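Local coordinates for cellulosomal scaffoldin adaptor protein B (PDB 3FNK) that is a cellulosomal adaptor scaffoldin, represented here by its second type II cohesin, a dockerin-binding module that probably joins cellulosome components, at residues Ala9-Gly15 with Ala29-Lys35; Ser72-Ser78 with Ser99-Thr103; Ser78-Gly82 with Val107-Ser111. One frame throughout, in Å; residues are numbered along the deposited sequence.

How the contacts relate
From the N terminus, contact 1 (Ala9-Gly15 with Ala29-Lys35) closes first, pairing strand 11-16 with strand 26-34 as a beta hairpin before the other two contacts begin. Contacts 2 and 3 cross: Ser72-Ser78 runs straight into Ser78-Gly82, sharing Ser78, and their partners Ser99-Thr103 and Val107-Ser111 follow in the same order, strand 95-102 leading into helix 105-111. The loop between strands 71-72 and 83-87 is thus tied first to a strand of the second sheet and then to the helix. Ile33 packs on Leu75 between contacts 1 and 2, while Tyr102 touches both Tyr81 and Tyr108 of contact 3.

Contact 1 (Ala9-Gly15 with Ala29-Lys35)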
ATOM      1  N   ALA A   9     -15.190   8.673   7.004  1.00 29.49           N
ATOM      2  CA  ALA A   9     -13.895   9.300   7.339  1.00 27.42           C
ATOM      3  C   ALA A   9     -12.864   9.029   6.218  1.00 26.12           C
ATOM      4  O   ALA A   9     -12.972   8.032   5.493  1.00 26.16           O
ATOM      5  CB  ALA A   9     -13.379   8.768   8.669  1.00 26.05           C
ATOM      6  N   SER A  10     -11.911   9.936   6.052  1.00 24.71           N
ATOM      7  CA  SER A  10     -10.826   9.757   5.079  1.00 23.72           C
ATOM      8  C   SER A  10      -9.787   8.826   5.664  1.00 23.09           C
ATOM      9  O   SER A  10      -9.389   8.980   6.831  1.00 22.98           O
ATOM     10  CB  SER A  10     -10.191  11.103   4.748  1.00 22.76           C
ATOM     11  OG  SER A  10     -11.157  11.919   4.136  1.00 22.51           O
ATOM     12  N   TYR A  11      -9.339   7.852   4.874  1.00 23.56           N
ATOM     13  CA  TYR A  11      -8.261   6.984   5.360  1.00 23.35           C
ATOM     14  C   TYR A  11      -7.415   6.373   4.246  1.00 23.04           C
ATOM     15  O   TYR A  11      -7.722   6.494   3.054  1.00 21.89           O
ATOM     16  CB  TYR A  11      -8.830   5.851   6.201  1.00 24.15           C
ATOM     17  CG  TYR A  11      -9.812   4.996   5.472  1.00 24.09           C
ATOM     18  CD1 TYR A  11      -9.382   3.996   4.617  1.00 26.80           C
ATOM     19  CD2 TYR A  11     -11.191   5.140   5.682  1.00 26.92           C
ATOM     20  CE1 TYR A  11     -10.299   3.189   3.955  1.00 26.32           C
ATOM     21  CE2 TYR A  11     -12.113   4.338   5.032  1.00 24.99           C
ATOM     22  CZ  TYR A  11     -11.655   3.361   4.169  1.00 26.56           C
ATOM     23  OH  TYR A  11     -12.547   2.544   3.494  1.00 23.89           O
ATOM     24  N   ILE A  12      -6.358   5.723   4.684  1.00 22.91           N
ATOM     25  CA  ILE A  12      -5.644   4.755   3.892  1.00 23.95           C
ATOM     26  C   ILE A  12      -5.576   3.473   4.683  1.00 24.93           C
ATOM     27  O   ILE A  12      -5.316   3.478   5.894  1.00 25.93           O
ATOM     28  CB  ILE A  12      -4.210   5.259   3.464  1.00 23.09           C
ATOM     29  CG1 ILE A  12      -3.515   4.207   2.581  1.00 22.56           C
ATOM     30  CG2 ILE A  12      -3.382   5.681   4.670  1.00 22.76           C
ATOM     31  CD1 ILE A  12      -2.175   4.710   1.901  1.00 23.10           C
ATOM     32  N   THR A  13      -5.798   2.356   4.010  1.00 26.17           N
ATOM     33  CA  THR A  13      -5.684   1.118   4.727  1.00 28.22           C
ATOM     34  C   THR A  13      -5.095  -0.004   3.866  1.00 29.56           C
ATOM     35  O   THR A  13      -4.827   0.187   2.668  1.00 28.80           O
ATOM     36  CB  THR A  13      -7.077   0.721   5.337  1.00 27.34           C
ATOM     37  OG1 THR A  13      -6.871  -0.181   6.436  1.00 28.41           O
ATOM     38  CG2 THR A  13      -7.944   0.093   4.306  1.00 27.41           C
ATOM     39  N   MET A  14      -4.875  -1.157   4.503  1.00 30.98           N
ATOM     40  CA  MET A  14      -4.630  -2.436   3.801  1.00 32.47           C
ATOM     41  C   MET A  14      -5.754  -3.442   4.096  1.00 33.59           C
ATOM     42  O   MET A  14      -6.050  -3.676   5.271  1.00 34.06           O
ATOM     43  CB  MET A  14      -3.286  -3.005   4.261  1.00 31.78           C
ATOM     44  CG  MET A  14      -2.731  -4.105   3.378  1.00 32.89           C
ATOM     45  SD  MET A  14      -1.187  -4.697   4.075  1.00 39.49           S
ATOM     46  CE  MET A  14      -0.193  -3.195   4.020  1.00 34.56           C
ATOM     47  N   GLY A  15      -6.365  -4.024   3.058  1.00 34.62           N
ATOM     48  CA  GLY A  15      -7.287  -5.169   3.220  1.00 36.54           C
ATOM     49  C   GLY A  15      -6.708  -6.493   2.689  1.00 37.73           C
ATOM     50  O   GLY A  15      -5.924  -6.481   1.720  1.00 38.33           O
ATOM     51  N   ALA A  29      -2.643  -8.597  -0.158  1.00 37.33           N
ATOM     52  CA  ALA A  29      -2.831  -7.399   0.641  1.00 35.36           C
ATOM     53  C   ALA A  29      -2.953  -6.227  -0.316  1.00 34.50           C
ATOM     54  O   ALA A  29      -2.080  -6.037  -1.174  1.00 33.07           O
ATOM     55  CB  ALA A  29      -1.660  -7.213   1.572  1.00 35.03           C
ATOM     56  N   THR A  30      -4.059  -5.492  -0.197  1.00 33.29           N
ATOM     57  CA  THR A  30      -4.399  -4.367  -1.081  1.00 32.45           C
ATOM     58  C   THR A  30      -4.356  -3.051  -0.285  1.00 31.86           C
ATOM     59  O   THR A  30      -5.037  -2.916   0.744  1.00 31.76           O
ATOM     60  CB  THR A  30      -5.782  -4.525  -1.692  1.00 32.36           C
ATOM     61  OG1 THR A  30      -5.832  -5.737  -2.451  1.00 33.86           O
ATOM     62  CG2 THR A  30      -6.115  -3.360  -2.590  1.00 30.60           C
ATOM     63  N   VAL A  31      -3.530  -2.105  -0.753  1.00 30.33           N
ATOM     64  CA  VAL A  31      -3.428  -0.772  -0.156  1.00 28.19           C
ATOM     65  C   VAL A  31      -4.513   0.005  -0.884  1.00 27.55           C
ATOM     66  O   VAL A  31      -4.609  -0.071  -2.101  1.00 27.31           O
ATOM     67  CB  VAL A  31      -2.016  -0.122  -0.376  1.00 28.41           C
ATOM     68  CG1 VAL A  31      -1.980   1.340   0.126  1.00 27.76           C
ATOM     69  CG2 VAL A  31      -0.926  -0.934   0.303  1.00 25.57           C
ATOM     70  N   LYS A  32      -5.336   0.744  -0.138  1.00 26.08           N
ATOM     71  CA  LYS A  32      -6.484   1.425  -0.705  1.00 24.66           C
ATOM     72  C   LYS A  32      -6.863   2.653   0.139  1.00 23.45           C
ATOM     73  O   LYS A  32      -6.551   2.730   1.336  1.00 23.71           O
ATOM     74  CB  LYS A  32      -7.661   0.449  -0.782  1.00 24.88           C
ATOM     75  CG  LYS A  32      -8.044  -0.149   0.595  1.00 26.53           C
ATOM     76  CD  LYS A  32      -9.040  -1.293   0.358  1.00 28.23           C
ATOM     77  CE  LYS A  32      -9.428  -2.007   1.632  1.00 28.74           C
ATOM     78  NZ  LYS A  32     -10.503  -3.001   1.235  1.00 31.89           N
ATOM     79  N   ILE A  33      -7.540   3.605  -0.482  1.00 22.66           N
ATOM     80  CA  ILE A  33      -7.793   4.863   0.176  1.00 22.61           C
ATOM     81  C   ILE A  33      -9.255   5.222   0.053  1.00 23.48           C
ATOM     82  O   ILE A  33      -9.972   4.716  -0.808  1.00 21.84           O
ATOM     83  CB  ILE A  33      -6.967   6.032  -0.394  1.00 22.91           C
ATOM     84  CG1 ILE A  33      -7.088   6.112  -1.935  1.00 22.76           C
ATOM     85  CG2 ILE A  33      -5.530   5.917   0.022  1.00 23.12           C
ATOM     86  CD1 ILE A  33      -6.693   7.546  -2.546  1.00 19.97           C
ATOM     87  N   ASN A  34      -9.665   6.128   0.938  1.00 23.90           N
ATOM     88  CA  ASN A  34     -11.021   6.598   0.988  1.00 24.08           C
ATOM     89  C   ASN A  34     -10.993   8.080   1.204  1.00 23.77           C
ATOM     90  O   ASN A  34     -10.409   8.577   2.190  1.00 24.81           O
ATOM     91  CB  ASN A  34     -11.823   5.887   2.109  1.00 23.29           C
ATOM     92  CG  ASN A  34     -13.314   6.233   2.064  1.00 25.45           C
ATOM     93  OD1 ASN A  34     -13.960   6.048   1.038  1.00 24.76           O
ATOM     94  ND2 ASN A  34     -13.833   6.819   3.146  1.00 25.70           N
ATOM     95  N   LYS A  35     -11.602   8.771   0.248  1.00 23.69           N
ATOM     96  CA  LYS A  35     -11.845  10.211   0.282  1.00 23.62           C
ATOM     97  C   LYS A  35     -10.615  11.073   0.588  1.00 22.84           C
ATOM     98  O   LYS A  35     -10.608  11.901   1.513  1.00 22.01           O
ATOM     99  CB  LYS A  35     -13.028  10.542   1.195  1.00 24.06           C
ATOM    100  CG  LYS A  35     -14.337   9.992   0.668  1.00 26.77           C
ATOM    101  CD  LYS A  35     -15.535  10.754   1.274  1.00 33.40           C
ATOM    102  CE  LYS A  35     -15.793  10.313   2.659  1.00 36.10           C
ATOM    103  NZ  LYS A  35     -16.978  10.991   3.348  1.00 40.08           N
TER
HETATM  104  O   HOH W   1      -6.391  -7.919  -0.916  1.00 33.99           O
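Asn34 lies across one face of the Tyr11 ring: its CB sits 3.4 Å from the centroid of that ring, a CH-pi contact over the face. The amide plane is turned 32° from the ring plane. Tyr11 holds its CG between the backbone N and the carbonyl carbon (chi1 59°), which folds the ring over toward the neighbouring strand. From there Asn34 ND2 reaches past the ring to Ala9 O at 2.8 Å, with the acceptor close to the amide plane. One residue on, at the end of the pairing, Ser10 OG donates to Lys35 O at 2.7 Å. On the face that carries Tyr11 and Asn34, Thr13 and Lys32 run side by side, Thr13 CG2 resting 3.7 Å from Lys32 CE, while Thr13 OG1 bonds to Ile167 O of the strand on the other edge.

Beneath them is an antiparallel hairpin of the cohesin barrel. Tyr11-Asn34, Thr13-Lys32 and Gly15-Thr30 are its hydrogen-bonded pairs; the straightest bond, Thr13 N to Lys32 O, is 2.8 Å long at 169°. The opposite face is apolar. Ile12 CG1 meets Ile33 CG2 at 3.7 Å and its CD1 reaches on to Val31 CG1, whereas Met14 lays SD 3.6 Å from Ala29 CB. Val44 and Ile46 of strand 39-47, in the other sheet, receive Ile12 and Met14.

The chemistry is therefore two-sided: the Ile12 and Met14 face seals against the core, while at the Ala9 end two side-chain bonds to backbone carbonyls extend the pairing beyond the last strand bridge.

Contact 2 (Ser72-Ser78 with Ser99-Thr103). With EDO (1,2-ethanediol), chain D.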
ATOM      1  N   SER A  72      -0.520  -3.001  -9.719  1.00 31.05           N
ATOM      2  CA  SER A  72      -1.305  -1.775  -9.759  1.00 32.13           C
ATOM      3  C   SER A  72      -2.744  -1.957  -9.288  1.00 32.30           C
ATOM      4  O   SER A  72      -3.303  -3.044  -9.437  1.00 32.18           O
ATOM      5  CB  SER A  72      -1.336  -1.208 -11.182  1.00 31.97           C
ATOM      6  OG  SER A  72      -0.173  -0.432 -11.458  1.00 34.16           O
ATOM      7  N   GLY A  73      -3.331  -0.872  -8.772  1.00 32.81           N
ATOM      8  CA  GLY A  73      -4.757  -0.817  -8.422  1.00 32.21           C
ATOM      9  C   GLY A  73      -5.614  -0.136  -9.471  1.00 31.57           C
ATOM     10  O   GLY A  73      -5.247  -0.093 -10.642  1.00 31.37           O
ATOM     11  N   GLU A  74      -6.765   0.376  -9.046  1.00 30.53           N
ATOM     12  CA  GLU A  74      -7.687   1.098  -9.904  1.00 30.66           C
ATOM     13  C   GLU A  74      -7.219   2.515 -10.072  1.00 29.50           C
ATOM     14  O   GLU A  74      -7.579   3.151 -11.045  1.00 30.53           O
ATOM     15  CB  GLU A  74      -9.088   1.195  -9.265  1.00 31.35           C
ATOM     16  CG  GLU A  74      -9.658  -0.126  -8.788  1.00 35.35           C
ATOM     17  CD  GLU A  74     -10.761   0.044  -7.721  1.00 38.40           C
ATOM     18  OE1 GLU A  74     -10.723   0.982  -6.868  1.00 33.91           O
ATOM     19  OE2 GLU A  74     -11.657  -0.820  -7.740  1.00 43.37           O
ATOM     20  N   LEU A  75      -6.479   3.054  -9.108  1.00 27.85           N
ATOM     21  CA  LEU A  75      -6.054   4.466  -9.221  1.00 27.00           C
ATOM     22  C   LEU A  75      -4.614   4.577  -9.739  1.00 26.48           C
ATOM     23  O   LEU A  75      -3.858   3.616  -9.639  1.00 26.55           O
ATOM     24  CB  LEU A  75      -6.192   5.207  -7.882  1.00 26.31           C
ATOM     25  CG  LEU A  75      -7.578   5.113  -7.192  1.00 26.81           C
ATOM     26  CD1 LEU A  75      -7.596   6.008  -5.939  1.00 25.90           C
ATOM     27  CD2 LEU A  75      -8.746   5.483  -8.161  1.00 27.46           C
ATOM     28  N   LEU A  76      -4.246   5.753 -10.256  1.00 25.12           N
ATOM     29  CA  LEU A  76      -2.868   6.014 -10.688  1.00 25.38           C
ATOM     30  C   LEU A  76      -2.436   5.202 -11.932  1.00 25.91           C
ATOM     31  O   LEU A  76      -1.230   4.978 -12.166  1.00 23.82           O
ATOM     32  CB  LEU A  76      -1.905   5.777  -9.503  1.00 24.68           C
ATOM     33  CG  LEU A  76      -2.158   6.622  -8.233  1.00 25.31           C
ATOM     34  CD1 LEU A  76      -1.106   6.323  -7.132  1.00 25.04           C
ATOM     35  CD2 LEU A  76      -2.207   8.119  -8.549  1.00 22.13           C
ATOM     36  N   VAL A  77      -3.425   4.738 -12.707  1.00 26.47           N
ATOM     37  CA  VAL A  77      -3.153   4.028 -13.964  1.00 28.43           C
ATOM     38  C   VAL A  77      -3.607   4.760 -15.223  1.00 30.15           C
ATOM     39  O   VAL A  77      -3.585   4.176 -16.322  1.00 31.45           O
ATOM     40  CB  VAL A  77      -3.716   2.567 -13.981  1.00 28.31           C
ATOM     41  CG1 VAL A  77      -2.970   1.723 -13.018  1.00 27.79           C
ATOM     42  CG2 VAL A  77      -5.207   2.550 -13.651  1.00 28.57           C
ATOM     43  N   SER A  78      -3.990   6.029 -15.114  1.00 30.28           N
ATOM     44  CA  SER A  78      -4.308   6.750 -16.336  1.00 32.52           C
ATOM     45  C   SER A  78      -3.007   7.236 -17.009  1.00 32.84           C
ATOM     46  O   SER A  78      -2.306   8.076 -16.465  1.00 33.15           O
ATOM     47  CB  SER A  78      -5.273   7.915 -16.052  1.00 32.53           C
ATOM     48  OG  SER A  78      -5.213   8.850 -17.118  1.00 36.80           O
ATOM     49  N   SER A  99       6.188   3.410  -3.953  1.00 22.19           N
ATOM     50  CA  SER A  99       5.720   4.730  -4.355  1.00 23.08           C
ATOM     51  C   SER A  99       5.197   4.681  -5.751  1.00 22.39           C
ATOM     52  O   SER A  99       5.806   4.084  -6.632  1.00 23.06           O
ATOM     53  CB  SER A  99       6.834   5.755  -4.335  1.00 21.86           C
ATOM     54  OG  SER A  99       7.456   5.808  -3.097  1.00 27.38           O
ATOM     55  N   ARG A 100       4.072   5.348  -5.947  1.00 22.64           N
ATOM     56  CA  ARG A 100       3.535   5.596  -7.248  1.00 21.16           C
ATOM     57  C   ARG A 100       2.885   6.974  -7.267  1.00 21.54           C
ATOM     58  O   ARG A 100       2.048   7.278  -6.377  1.00 19.82           O
ATOM     59  CB  ARG A 100       2.529   4.495  -7.597  1.00 20.67           C
ATOM     60  CG  ARG A 100       2.033   4.571  -9.013  1.00 20.38           C
ATOM     61  CD  ARG A 100       1.136   3.393  -9.418  1.00 17.78           C
ATOM     62  NE  ARG A 100       0.690   3.561 -10.806  1.00 18.86           N
ATOM     63  CZ  ARG A 100       1.090   2.819 -11.853  1.00 23.23           C
ATOM     64  NH1 ARG A 100       1.977   1.828 -11.693  1.00 22.06           N
ATOM     65  NH2 ARG A 100       0.584   3.057 -13.074  1.00 22.25           N
ATOM     66  N   SER A 101       3.226   7.788  -8.278  1.00 21.27           N
ATOM     67  CA  SER A 101       2.653   9.133  -8.449  1.00 21.87           C
ATOM     68  C   SER A 101       2.370   9.464  -9.926  1.00 21.52           C
ATOM     69  O   SER A 101       3.058   8.986 -10.796  1.00 20.46           O
ATOM     70  CB  SER A 101       3.617  10.230  -7.968  1.00 20.84           C
ATOM     71  OG  SER A 101       3.531  10.488  -6.580  1.00 25.00           O
ATOM     72  N   TYR A 102       1.367  10.302 -10.180  1.00 21.19           N
ATOM     73  CA  TYR A 102       1.262  11.011 -11.445  1.00 21.13           C
ATOM     74  C   TYR A 102       2.307  12.116 -11.506  1.00 21.41           C
ATOM     75  O   TYR A 102       2.610  12.745 -10.481  1.00 22.24           O
ATOM     76  CB  TYR A 102      -0.127  11.619 -11.556  1.00 20.88           C
ATOM     77  CG  TYR A 102      -1.223  10.614 -11.886  1.00 20.19           C
ATOM     78  CD1 TYR A 102      -2.508  10.742 -11.338  1.00 18.32           C
ATOM     79  CD2 TYR A 102      -0.978   9.543 -12.733  1.00 20.35           C
ATOM     80  CE1 TYR A 102      -3.522   9.841 -11.648  1.00 23.16           C
ATOM     81  CE2 TYR A 102      -1.979   8.617 -13.035  1.00 20.41           C
ATOM     82  CZ  TYR A 102      -3.267   8.790 -12.518  1.00 23.47           C
ATOM     83  OH  TYR A 102      -4.257   7.867 -12.818  1.00 20.47           O
ATOM     84  N   THR A 103       2.830  12.386 -12.704  1.00 21.31           N
ATOM     85  CA  THR A 103       3.813  13.452 -12.894  1.00 21.08           C
ATOM     86  C   THR A 103       3.281  14.613 -13.748  1.00 20.15           C
ATOM     87  O   THR A 103       3.727  15.765 -13.579  1.00 19.21           O
ATOM     88  CB  THR A 103       5.121  12.911 -13.563  1.00 21.32           C
ATOM     89  OG1 THR A 103       4.787  12.161 -14.728  1.00 22.34           O
ATOM     90  CG2 THR A 103       5.893  12.026 -12.596  1.00 22.40           C
TER
HETATM   91  C1  EDO D 188      10.263   4.222  -3.559  1.00 33.42           C
HETATM   92  O1  EDO D 188       9.319   3.858  -2.541  1.00 29.57           O
HETATM   93  C2  EDO D 188      11.506   4.736  -2.876  1.00 35.28           C
HETATM   94  O2  EDO D 188      11.322   6.099  -2.522  1.00 37.70           O
HETATM   95  O   HOH W   2       1.897  -0.159  -9.545  1.00 24.81           O
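Leu76 O is gripped by two nitrogens of Arg100, NE at 2.7 Å and NH2 at 2.8 Å, in a side-on fork. The oxygen lies at the edge of the guanidinium, in its plane, but both donors come from one face of the carbonyl: NE stands 41° out of the carbonyl plane and NH2 is tilted less. Arg100 gets there fully stretched, with CG anti to the backbone N (chi1 -173°) and the chain extended to NE, running alongside Leu76 CB. Ser72 OG sits over a face of the guanidinium, and a water bonded to that hydroxyl also takes a weak bond from Arg100 NH1.

Arg100 and Tyr102 belong to strand 95-102 of the second sheet of this cohesin module, and they hold down the loop that leads from strand 71-72 to strand 83-87. Leu76, in a left-handed backbone conformation, drops its side chain between them. Its CD2 lies over the Tyr102 ring, 4.0 Å from the centroid, while CD1 approaches Arg100 O at 3.4 Å; Phe39 and Tyr42 of strand 39-47 also touch this leucine.

Past the leucine, the phenol reaches the loop backbone. Tyr102 OH accepts from Ser78 N at 3.0 Å, a fairly straight bond of 161° with the nitrogen in the plane of the ring, and the same hydroxyl is bonded to Glu115 OE1. Glu115 spans both sides, its OE2 taking the N-H of Leu76.

Contact 3 (Ser78-Gly82 with Val107-Ser111); sequences SEDYG and VYRAS
Tyr81 packs against Tyr108 where a short 3-10 turn, residues 79-81, meets helix 105-111 of the cohesin module. The turn belongs to the loop before strand 83-87, and the helix comes next in the chain after strand 95-102.

Tyr81 CB packs against Tyr102 of that strand, and with CG anti to the carbonyl carbon (chi1 -55°) the ring is carried across to the helix. CG comes first, 3.9 Å from Tyr108 CB. On the CD2 and CE2 side, Val107 CG1 lies at the ring edge, near its plane and 3.8 Å from Tyr81 CE2. Over the face, Tyr81 CE2 is 3.6 Å from Tyr108 CA and, on the other side of the ring, Tyr81 CE1 comes within 3.5 Å of Tyr108 CD1. The two ring planes are inclined at 34°, and Tyr108 CA sits over the face of Tyr81 in a CH-pi contact 3.8 Å from the centroid. On the opposite face of Tyr81 lies Ser78 OG, so the ring is sandwiched between its own loop and the helix.

Tyr108 is anchored at its far end, where its OH bonds to Glu115 N and Phe39 O, and its ring meets Tyr102 and Trp155 edge-to-face.

At the tip, Tyr81 OH comes within 3.2 Å of Ser111 CB, whose own OG turns back into the helix and donates to Tyr108 O at 2.7 Å, in the carbonyl plane.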
ATOM      1  N   SER A  78      -3.990   6.029 -15.114  1.00 30.28           N
ATOM      2  CA  SER A  78      -4.308   6.750 -16.336  1.00 32.52           C
ATOM      3  C   SER A  78      -3.007   7.236 -17.009  1.00 32.84           C
ATOM      4  O   SER A  78      -2.306   8.076 -16.465  1.00 33.15           O
ATOM      5  CB  SER A  78      -5.273   7.915 -16.052  1.00 32.53           C
ATOM      6  OG  SER A  78      -5.213   8.850 -17.118  1.00 36.80           O
ATOM      7  N   GLU A  79      -2.706   6.715 -18.195  1.00 33.66           N
ATOM      8  CA  GLU A  79      -1.414   6.945 -18.840  1.00 34.07           C
ATOM      9  C   GLU A  79      -1.187   8.389 -19.224  1.00 32.13           C
ATOM     10  O   GLU A  79      -0.079   8.870 -19.128  1.00 31.82           O
ATOM     11  CB  GLU A  79      -1.175   6.005 -20.034  1.00 35.50           C
ATOM     12  CG  GLU A  79      -0.792   4.534 -19.648  1.00 40.62           C
ATOM     13  CD  GLU A  79       0.392   4.369 -18.601  1.00 47.20           C
ATOM     14  OE1 GLU A  79       1.464   5.043 -18.688  1.00 48.35           O
ATOM     15  OE2 GLU A  79       0.251   3.524 -17.683  1.00 49.34           O
ATOM     16  N   ASP A  80      -2.252   9.090 -19.589  1.00 31.65           N
ATOM     17  CA  ASP A  80      -2.224  10.536 -19.810  1.00 30.58           C
ATOM     18  C   ASP A  80      -1.589  11.397 -18.720  1.00 29.41           C
ATOM     19  O   ASP A  80      -1.119  12.509 -19.002  1.00 27.41           O
ATOM     20  CB  ASP A  80      -3.634  11.047 -20.080  1.00 31.70           C
ATOM     21  CG  ASP A  80      -4.173  10.550 -21.404  1.00 34.80           C
ATOM     22  OD1 ASP A  80      -3.396   9.904 -22.154  1.00 36.92           O
ATOM     23  OD2 ASP A  80      -5.365  10.789 -21.674  1.00 39.06           O
ATOM     24  N   TYR A  81      -1.592  10.905 -17.478  1.00 28.48           N
ATOM     25  CA  TYR A  81      -1.096  11.715 -16.344  1.00 27.32           C
ATOM     26  C   TYR A  81       0.324  11.302 -15.942  1.00 26.72           C
ATOM     27  O   TYR A  81       0.907  11.832 -14.985  1.00 27.83           O
ATOM     28  CB  TYR A  81      -2.068  11.599 -15.166  1.00 27.19           C
ATOM     29  CG  TYR A  81      -3.502  11.956 -15.489  1.00 26.41           C
ATOM     30  CD1 TYR A  81      -4.560  11.396 -14.759  1.00 29.03           C
ATOM     31  CD2 TYR A  81      -3.808  12.882 -16.482  1.00 25.50           C
ATOM     32  CE1 TYR A  81      -5.862  11.708 -15.042  1.00 28.75           C
ATOM     33  CE2 TYR A  81      -5.112  13.201 -16.773  1.00 29.31           C
ATOM     34  CZ  TYR A  81      -6.125  12.613 -16.047  1.00 29.20           C
ATOM     35  OH  TYR A  81      -7.409  12.944 -16.317  1.00 33.29           O
ATOM     36  N   GLY A  82       0.897  10.380 -16.706  1.00 25.91           N
ATOM     37  CA  GLY A  82       2.308  10.009 -16.555  1.00 25.16           C
ATOM     38  C   GLY A  82       2.646   9.410 -15.186  1.00 24.86           C
ATOM     39  O   GLY A  82       3.431   9.977 -14.432  1.00 25.26           O
ATOM     40  N   VAL A 107      -2.094  18.345 -16.555  1.00 24.37           N
ATOM     41  CA  VAL A 107      -3.051  17.547 -17.376  1.00 25.13           C
ATOM     42  C   VAL A 107      -4.147  16.965 -16.459  1.00 25.60           C
ATOM     43  O   VAL A 107      -5.357  17.157 -16.690  1.00 25.80           O
ATOM     44  CB  VAL A 107      -2.359  16.413 -18.182  1.00 25.20           C
ATOM     45  CG1 VAL A 107      -3.384  15.624 -19.062  1.00 25.02           C
ATOM     46  CG2 VAL A 107      -1.193  16.947 -19.074  1.00 24.57           C
ATOM     47  N   TYR A 108      -3.706  16.306 -15.386  1.00 25.05           N
ATOM     48  CA  TYR A 108      -4.601  15.788 -14.341  1.00 25.53           C
ATOM     49  C   TYR A 108      -5.539  16.876 -13.771  1.00 25.53           C
ATOM     50  O   TYR A 108      -6.758  16.721 -13.768  1.00 26.20           O
ATOM     51  CB  TYR A 108      -3.757  15.153 -13.217  1.00 25.20           C
ATOM     52  CG  TYR A 108      -4.520  14.416 -12.109  1.00 25.36           C
ATOM     53  CD1 TYR A 108      -5.785  13.847 -12.336  1.00 24.30           C
ATOM     54  CD2 TYR A 108      -3.922  14.216 -10.859  1.00 22.23           C
ATOM     55  CE1 TYR A 108      -6.457  13.136 -11.316  1.00 25.32           C
ATOM     56  CE2 TYR A 108      -4.564  13.502  -9.848  1.00 24.43           C
ATOM     57  CZ  TYR A 108      -5.829  12.960 -10.067  1.00 25.23           C
ATOM     58  OH  TYR A 108      -6.455  12.232  -9.053  1.00 22.66           O
ATOM     59  N   ARG A 109      -4.995  17.973 -13.296  1.00 26.12           N
ATOM     60  CA  ARG A 109      -5.843  19.028 -12.755  1.00 25.89           C
ATOM     61  C   ARG A 109      -6.873  19.438 -13.802  1.00 27.63           C
ATOM     62  O   ARG A 109      -8.040  19.680 -13.461  1.00 27.36           O
ATOM     63  CB  ARG A 109      -5.030  20.245 -12.284  1.00 25.37           C
ATOM     64  CG  ARG A 109      -4.150  19.990 -11.020  1.00 24.32           C
ATOM     65  CD  ARG A 109      -3.479  21.274 -10.532  1.00 24.22           C
ATOM     66  NE  ARG A 109      -2.679  21.982 -11.544  1.00 23.06           N
ATOM     67  CZ  ARG A 109      -1.357  21.860 -11.705  1.00 25.10           C
ATOM     68  NH1 ARG A 109      -0.646  21.031 -10.942  1.00 24.77           N
ATOM     69  NH2 ARG A 109      -0.735  22.581 -12.630  1.00 22.90           N
ATOM     70  N   ALA A 110      -6.467  19.483 -15.070  1.00 27.53           N
ATOM     71  CA  ALA A 110      -7.369  19.990 -16.127  1.00 28.68           C
ATOM     72  C   ALA A 110      -8.609  19.096 -16.350  1.00 29.47           C
ATOM     73  O   ALA A 110      -9.636  19.566 -16.798  1.00 29.72           O
ATOM     74  CB  ALA A 110      -6.602  20.247 -17.440  1.00 28.04           C
ATOM     75  N   SER A 111      -8.531  17.824 -15.981  1.00 29.77           N
ATOM     76  CA  SER A 111      -9.665  16.935 -16.138  1.00 30.79           C
ATOM     77  C   SER A 111     -10.787  17.234 -15.136  1.00 31.69           C
ATOM     78  O   SER A 111     -11.920  16.807 -15.343  1.00 32.84           O
ATOM     79  CB  SER A 111      -9.245  15.491 -15.929  1.00 30.72           C
ATOM     80  OG  SER A 111      -8.909  15.330 -14.562  1.00 29.87           O
TER